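Local coordinates for zona occludens toxin N-terminal domain-containing protein (Neisseria meningitidis MC58, PDB 2R2A) that probably binds nucleoside triphosphate through the P-loop NTPase fold of its N-terminal domain, and belongs to the membrane-associated zonular occludens toxin family, at residues C8-T13 with K146-A151; S16-K21 with L129-K134; I87-I92 with Q122-F127. One frame throughout, in Å; residues are numbered along the deposited sequence.

Contact 1. Residues C8-T13 with K146-A151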
# COMPACT_ATOMS: atom_id res chain seq x y z
N CYS A 8 -0.56 -5.77 -2.00
CA CYS A 8 -0.36 -6.14 -0.60
C CYS A 8 -1.14 -5.15 0.26
O CYS A 8 -1.03 -3.92 0.09
CB CYS A 8 1.13 -6.07 -0.27
SG CYS A 8 1.49 -6.35 1.49
N LEU A 9 -1.89 -5.69 1.22
CA LEU A 9 -2.68 -4.90 2.17
C LEU A 9 -2.06 -4.95 3.59
O LEU A 9 -1.70 -6.04 4.07
CB LEU A 9 -4.11 -5.42 2.19
CG LEU A 9 -5.08 -4.87 3.24
CD1 LEU A 9 -5.31 -3.35 3.10
CD2 LEU A 9 -6.43 -5.60 3.14
N ILE A 10 -1.92 -3.80 4.24
CA ILE A 10 -1.46 -3.78 5.60
C ILE A 10 -2.53 -3.06 6.43
O ILE A 10 -2.88 -1.91 6.14
CB ILE A 10 -0.10 -3.12 5.76
CG1 ILE A 10 1.02 -3.86 4.97
CG2 ILE A 10 0.23 -3.10 7.27
CD1 ILE A 10 2.30 -2.96 4.71
N THR A 11 -3.04 -3.67 7.49
CA THR A 11 -4.07 -3.05 8.30
C THR A 11 -3.70 -3.10 9.79
O THR A 11 -2.75 -3.83 10.17
CB THR A 11 -5.49 -3.70 8.09
OG1 THR A 11 -5.44 -5.12 8.38
CG2 THR A 11 -5.92 -3.47 6.61
N GLY A 12 -4.42 -2.32 10.56
CA GLY A 12 -4.17 -2.18 12.01
C GLY A 12 -4.55 -0.79 12.47
O GLY A 12 -4.66 0.14 11.68
N THR A 13 -4.85 -0.68 13.75
CA THR A 13 -5.30 0.61 14.30
C THR A 13 -4.16 1.66 14.24
O THR A 13 -2.96 1.32 14.12
CB THR A 13 -5.70 0.44 15.79
OG1 THR A 13 -4.56 0.06 16.55
CG2 THR A 13 -6.76 -0.60 15.99
N LYS A 146 -1.55 -10.61 -0.60
CA LYS A 146 -0.86 -10.68 0.69
C LYS A 146 -1.50 -9.66 1.65
O LYS A 146 -1.62 -8.48 1.33
CB LYS A 146 0.67 -10.46 0.54
CG LYS A 146 1.44 -10.43 1.89
CD LYS A 146 2.93 -10.77 1.73
CE LYS A 146 3.83 -9.58 1.27
NZ LYS A 146 5.35 -9.69 1.65
N HIS A 147 -1.96 -10.11 2.81
CA HIS A 147 -2.59 -9.19 3.78
C HIS A 147 -1.86 -9.36 5.10
O HIS A 147 -1.76 -10.46 5.59
CB HIS A 147 -4.09 -9.50 3.86
CG HIS A 147 -4.89 -8.73 4.86
ND1 HIS A 147 -4.47 -7.59 5.50
CD2 HIS A 147 -6.18 -8.93 5.26
CE1 HIS A 147 -5.45 -7.12 6.27
NE2 HIS A 147 -6.49 -7.93 6.14
N TYR A 148 -1.25 -8.28 5.61
CA TYR A 148 -0.71 -8.29 6.98
C TYR A 148 -1.60 -7.46 7.84
O TYR A 148 -2.03 -6.36 7.44
CB TYR A 148 0.65 -7.59 6.99
CG TYR A 148 1.75 -8.31 6.29
CD1 TYR A 148 2.22 -9.55 6.73
CD2 TYR A 148 2.36 -7.73 5.19
CE1 TYR A 148 3.33 -10.18 6.08
CE2 TYR A 148 3.41 -8.34 4.53
CZ TYR A 148 3.89 -9.57 4.98
OH TYR A 148 4.97 -10.15 4.30
N HIS A 149 -1.87 -7.94 9.03
CA HIS A 149 -2.62 -7.14 9.98
C HIS A 149 -1.82 -7.16 11.31
O HIS A 149 -1.36 -8.23 11.76
CB HIS A 149 -4.01 -7.73 10.22
CG HIS A 149 -4.79 -6.98 11.28
ND1 HIS A 149 -5.50 -5.84 10.99
CD2 HIS A 149 -4.93 -7.20 12.60
CE1 HIS A 149 -6.07 -5.39 12.11
NE2 HIS A 149 -5.70 -6.17 13.10
N ILE A 150 -1.64 -5.99 11.92
CA ILE A 150 -0.95 -5.89 13.19
C ILE A 150 -1.99 -5.95 14.31
O ILE A 150 -2.84 -5.07 14.46
CB ILE A 150 -0.11 -4.57 13.28
CG1 ILE A 150 0.85 -4.49 12.08
CG2 ILE A 150 0.65 -4.53 14.65
CD1 ILE A 150 1.46 -3.09 11.93
N ALA A 151 -1.92 -7.03 15.09
CA ALA A 151 -2.84 -7.20 16.20
C ALA A 151 -2.08 -6.91 17.49
O ALA A 151 -0.86 -7.17 17.58
CB ALA A 151 -3.38 -8.64 16.18
O HOH W 1 -4.39 -3.07 15.29
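L9 lays its CD2 methyl over the H147 imidazole where strand 7-11, which leads into the probable P-loop (Walker A), pairs in parallel with strand 144-152 in the central sheet of a P-loop NTPase fold. The two side chains run alongside each other, and methyl CD2 of L9 sits over the middle of one imidazole face, 3.6 Å from the ring centroid and 9° off its normal, a CH-pi contact. W163, on the next strand, also meets this ring, and NE2 of H147 makes a weak hydrogen bond to the carbonyl of A167. T11 comes at the two imidazoles from the side, crossing both at about a right angle. Its OG1 stands between the backbone N and the carbonyl carbon (chi1 57°), a position that sets it in the plane of the H149 ring, 2.7 Å from ND1 of H149; either partner may donate this bond. The same hydroxyl lies at the edge of the H147 ring. On the opposite face of the sheet, which carries C8, I10, K146 and Y148, the phenol ring of Y148 receives I10 CG1 at its edge, 4.1 Å from Y148 CD2. SG of C8 approaches the ring obliquely, 4.0 Å from the same Y148 CD2, while K146 passes by the sulfur and ends with NZ hydrogen-bonded to Y148 OH. M25 of helix 18-28 touches Y148 as well. In the backbone, N and O of L9 bond K146 O and Y148 N, and those of T11 bond Y148 O and I150 N. Past the last bridge a water links the loop at T13 to strand 144-152, accepting from T13 N at 2.9 Å and donating to I150 O at 2.7 Å.

Contact 2. Residues S16-K21 with L129-K134. With SO4 (sulfate ion), chain C.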
# COMPACT_ATOMS: atom_id res chain seq x y z
N SER A 16 -0.37 1.32 15.67
CA SER A 16 0.02 -0.10 15.72
C SER A 16 1.37 -0.36 15.04
O SER A 16 1.96 -1.41 15.23
CB SER A 16 -1.08 -1.00 15.09
OG SER A 16 -1.22 -0.73 13.70
N GLY A 17 1.83 0.56 14.20
CA GLY A 17 3.14 0.46 13.53
C GLY A 17 3.12 0.02 12.07
O GLY A 17 4.07 -0.62 11.58
N LYS A 18 2.07 0.39 11.35
CA LYS A 18 1.93 -0.01 9.97
C LYS A 18 3.00 0.71 9.12
O LYS A 18 3.65 0.09 8.30
CB LYS A 18 0.52 0.33 9.42
CG LYS A 18 -0.68 -0.38 10.06
CD LYS A 18 -2.02 0.07 9.35
CE LYS A 18 -2.30 1.60 9.45
NZ LYS A 18 -2.59 2.00 10.89
N THR A 19 3.16 2.03 9.31
CA THR A 19 4.13 2.76 8.51
C THR A 19 5.56 2.28 8.78
O THR A 19 6.34 2.10 7.85
CB THR A 19 4.04 4.31 8.68
OG1 THR A 19 2.75 4.74 8.25
CG2 THR A 19 5.07 5.00 7.80
N LEU A 20 5.90 2.07 10.04
CA LEU A 20 7.28 1.58 10.34
C LEU A 20 7.52 0.18 9.77
O LEU A 20 8.60 -0.10 9.27
CB LEU A 20 7.54 1.54 11.84
CG LEU A 20 7.68 2.91 12.51
CD1 LEU A 20 7.66 2.66 13.97
CD2 LEU A 20 8.98 3.57 12.05
N LYS A 21 6.50 -0.70 9.84
CA LYS A 21 6.64 -1.99 9.15
C LYS A 21 6.88 -1.81 7.63
O LYS A 21 7.74 -2.47 7.03
CB LYS A 21 5.44 -2.90 9.44
CG LYS A 21 5.52 -4.27 8.75
CD LYS A 21 6.76 -5.02 9.31
CE LYS A 21 6.98 -6.38 8.66
NZ LYS A 21 8.20 -6.93 9.38
N LEU A 129 -2.22 0.70 2.87
CA LEU A 129 -2.29 0.65 4.32
C LEU A 129 -3.60 1.30 4.72
O LEU A 129 -4.01 2.35 4.12
CB LEU A 129 -1.13 1.45 4.94
CG LEU A 129 0.27 0.83 4.88
CD1 LEU A 129 0.72 0.71 3.47
CD2 LEU A 129 1.24 1.73 5.69
N THR A 130 -4.30 0.70 5.69
CA THR A 130 -5.50 1.38 6.12
C THR A 130 -5.78 0.80 7.50
O THR A 130 -5.10 -0.15 7.92
CB THR A 130 -6.72 1.17 5.12
OG1 THR A 130 -7.85 1.93 5.60
CG2 THR A 130 -7.13 -0.30 5.05
N GLN A 131 -6.77 1.35 8.19
CA GLN A 131 -7.07 0.91 9.53
C GLN A 131 -7.91 -0.37 9.55
O GLN A 131 -7.85 -1.12 10.54
CB GLN A 131 -7.82 2.03 10.29
CG GLN A 131 -6.86 3.19 10.53
CD GLN A 131 -7.56 4.40 11.08
OE1 GLN A 131 -8.16 4.31 12.12
NE2 GLN A 131 -7.49 5.54 10.35
N GLY A 132 -8.69 -0.62 8.50
CA GLY A 132 -9.54 -1.82 8.48
C GLY A 132 -9.86 -2.14 7.03
O GLY A 132 -10.10 -1.23 6.23
N PRO A 133 -9.90 -3.44 6.69
CA PRO A 133 -10.07 -3.76 5.27
C PRO A 133 -11.40 -3.22 4.69
O PRO A 133 -11.44 -2.83 3.54
CB PRO A 133 -10.08 -5.32 5.24
CG PRO A 133 -9.66 -5.75 6.53
CD PRO A 133 -9.81 -4.64 7.55
N LYS A 134 -12.47 -3.17 5.49
CA LYS A 134 -13.80 -2.81 4.95
C LYS A 134 -13.96 -1.32 4.63
O LYS A 134 -15.01 -0.90 4.16
CB LYS A 134 -14.90 -3.29 5.88
CG LYS A 134 -14.93 -4.84 5.97
CD LYS A 134 -15.96 -5.24 6.98
CE LYS A 134 -16.32 -6.71 6.79
NZ LYS A 134 -17.12 -7.27 7.93
S SO4 C . 0.62 3.44 12.25
O1 SO4 C . -0.39 4.43 12.33
O2 SO4 C . 1.46 3.41 13.41
O3 SO4 C . 1.36 3.75 11.04
O4 SO4 C . -0.04 2.14 12.14
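Sulfate O4 is gripped by three donors of the 16-21 segment: K18 NZ at 2.8 Å, the backbone N of K18 in a nearly straight bond, and the N of G17 in a longer one. The N of G17 also reaches sulfate O2, and the N of T19 gives a nearly straight bond to sulfate O3 at 3.0 Å; G15 N adds a further donor. This fits a Walker A loop, with G17 as the N-cap of helix 18-28. The K18 chain, bent at chi3 and chi4 (-61° and -67°), folds back round the anion, and its ammonium is shared with the carbonyl O of G12. Strand 125-130 meets this lysine from the sheet: T130 O lies 3.4 Å from K18 CD, and methyl CD2 of L129 rests 4.0 Å from K18 CB, close also to the first turn of the helix at T19. The hydroxyl of T130 turns instead to Q97, and side-chain NE2 of Q131 hydrogen-bonds E95 OE1. A carbonyl oxygen and a leucine methyl thus pack the lysine stem while its charged end stays with the anion. The sulfate, probably from the crystallisation liquor, is consistent with a nucleotide phosphate site, where backbone N-H groups, the helix N-terminus and the lysine would together stabilise negative charge.

Contact 3. Residues I87-I92 with Q122-F127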
# COMPACT_ATOMS: atom_id res chain seq x y z
N ILE A 87 6.34 2.60 -15.80
CA ILE A 87 6.17 1.14 -15.84
C ILE A 87 7.12 0.46 -14.85
O ILE A 87 8.23 0.94 -14.62
CB ILE A 87 6.32 0.54 -17.29
CG1 ILE A 87 7.79 0.32 -17.66
CG2 ILE A 87 5.55 1.39 -18.32
CD1 ILE A 87 8.04 0.10 -19.19
N GLY A 88 6.64 -0.61 -14.22
CA GLY A 88 7.40 -1.37 -13.24
C GLY A 88 7.64 -0.62 -11.93
O GLY A 88 8.56 -0.94 -11.19
N SER A 89 6.80 0.36 -11.63
CA SER A 89 7.02 1.17 -10.43
C SER A 89 6.31 0.53 -9.23
O SER A 89 5.60 -0.46 -9.39
CB SER A 89 6.59 2.64 -10.67
OG SER A 89 5.22 2.75 -10.99
N ILE A 90 6.51 1.13 -8.07
CA ILE A 90 5.91 0.64 -6.83
C ILE A 90 5.04 1.74 -6.23
O ILE A 90 5.50 2.88 -6.10
CB ILE A 90 7.08 0.25 -5.84
CG1 ILE A 90 7.95 -0.88 -6.40
CG2 ILE A 90 6.49 -0.13 -4.42
CD1 ILE A 90 9.22 -1.22 -5.57
N VAL A 91 3.81 1.43 -5.81
CA VAL A 91 2.94 2.49 -5.33
C VAL A 91 2.60 2.13 -3.89
O VAL A 91 2.23 1.00 -3.65
CB VAL A 91 1.64 2.54 -6.17
CG1 VAL A 91 0.66 3.50 -5.57
CG2 VAL A 91 1.93 2.93 -7.67
N ILE A 92 2.77 3.05 -2.94
CA ILE A 92 2.45 2.78 -1.52
C ILE A 92 1.48 3.87 -1.07
O ILE A 92 1.83 5.07 -1.08
CB ILE A 92 3.71 2.81 -0.60
CG1 ILE A 92 4.75 1.80 -1.12
CG2 ILE A 92 3.33 2.63 0.89
CD1 ILE A 92 6.20 2.00 -0.54
N GLN A 122 1.26 -3.35 -16.41
CA GLN A 122 2.21 -2.25 -16.17
C GLN A 122 3.29 -2.63 -15.14
O GLN A 122 4.13 -1.80 -14.79
CB GLN A 122 1.49 -0.95 -15.78
CG GLN A 122 0.63 -0.32 -16.89
CD GLN A 122 -0.76 -0.97 -17.01
OE1 GLN A 122 -1.49 -1.12 -16.03
NE2 GLN A 122 -1.12 -1.35 -18.24
N GLY A 123 3.27 -3.90 -14.69
CA GLY A 123 4.22 -4.46 -13.73
C GLY A 123 4.29 -3.69 -12.42
O GLY A 123 5.35 -3.62 -11.80
N ILE A 124 3.16 -3.11 -12.00
CA ILE A 124 3.13 -2.20 -10.85
C ILE A 124 2.84 -2.94 -9.53
O ILE A 124 1.79 -3.56 -9.40
CB ILE A 124 2.02 -1.11 -11.00
CG1 ILE A 124 2.17 -0.34 -12.33
CG2 ILE A 124 1.98 -0.19 -9.78
CD1 ILE A 124 3.44 0.46 -12.42
N ASP A 125 3.76 -2.87 -8.57
CA ASP A 125 3.48 -3.39 -7.22
C ASP A 125 2.78 -2.33 -6.39
O ASP A 125 3.14 -1.17 -6.42
CB ASP A 125 4.74 -3.87 -6.54
CG ASP A 125 5.13 -5.27 -6.98
OD1 ASP A 125 4.59 -6.24 -6.40
OD2 ASP A 125 5.93 -5.41 -7.93
N ILE A 126 1.75 -2.72 -5.65
CA ILE A 126 0.96 -1.75 -4.92
C ILE A 126 0.89 -2.21 -3.47
O ILE A 126 0.71 -3.39 -3.22
CB ILE A 126 -0.50 -1.69 -5.48
CG1 ILE A 126 -0.50 -1.25 -6.96
CG2 ILE A 126 -1.37 -0.77 -4.58
CD1 ILE A 126 -1.85 -1.47 -7.71
N PHE A 127 1.11 -1.30 -2.52
CA PHE A 127 0.87 -1.57 -1.07
C PHE A 127 -0.20 -0.59 -0.63
O PHE A 127 -0.06 0.61 -0.87
CB PHE A 127 2.13 -1.29 -0.26
CG PHE A 127 3.25 -2.23 -0.56
CD1 PHE A 127 3.45 -3.36 0.22
CD2 PHE A 127 4.08 -2.02 -1.69
CE1 PHE A 127 4.49 -4.28 -0.07
CE2 PHE A 127 5.11 -2.95 -2.00
CZ PHE A 127 5.32 -4.05 -1.20
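V91 sits between D125 and F127 of the neighbouring strand, taking D125 O through its N and giving its O to F127 N, both at 2.8 Å. The segments 90-92 and 125-127 run parallel, 10° apart; their strands, 90-93 and 125-130, are the paired strands of a beta-alpha-beta unit with helix 111-114 in the crossover. On the face with I90 and I92, F127 lies alongside both isoleucines: I90 CG2 meets the ring edge 4.0 Å from F127 CE2, and I92 CG1 comes obliquely to 3.9 Å from F127 CD2. V91, pointing to the other face, meets I124 of the preceding loop obliquely, CG2 of V91 3.8 Å from CG2 of I124. At the start of the strands S89 O accepts D125 N, and in the loops before them G88 N makes a straight bond to Q122 O (169°); G88 and G123 both have positive phi, a backbone shape that favours glycine. Further out, M22 of helix 18-28 packs on both I92 and F127. The D125 carboxylate looks elsewhere: OD2 forms a salt bridge with R41 and OD1 accepts from E6 N. This buried group is thus matched by a cation and a backbone N-H, which would probably favour its ionised form.

Strand 125-130 serves both contact 2 and contact 3; it pairs with strand 90-93 in contact 3 and, on its other side, with strand 7-11, whose far edge makes contact 1. Contacts 1 and 2 have centres about 6 Å apart and meet beside the anion, where G12 O is 2.9 Å from K18 NZ, and in the sheet, where I10 O is 3.0 Å from T130 N. Contact 3 is farther off, its centre about 18 Å from that of contact 1 and about 19 Å from that of contact 2, yet it remains joined to both, by C8 N at 3.0 Å from I126 O and by L129 packing on I92.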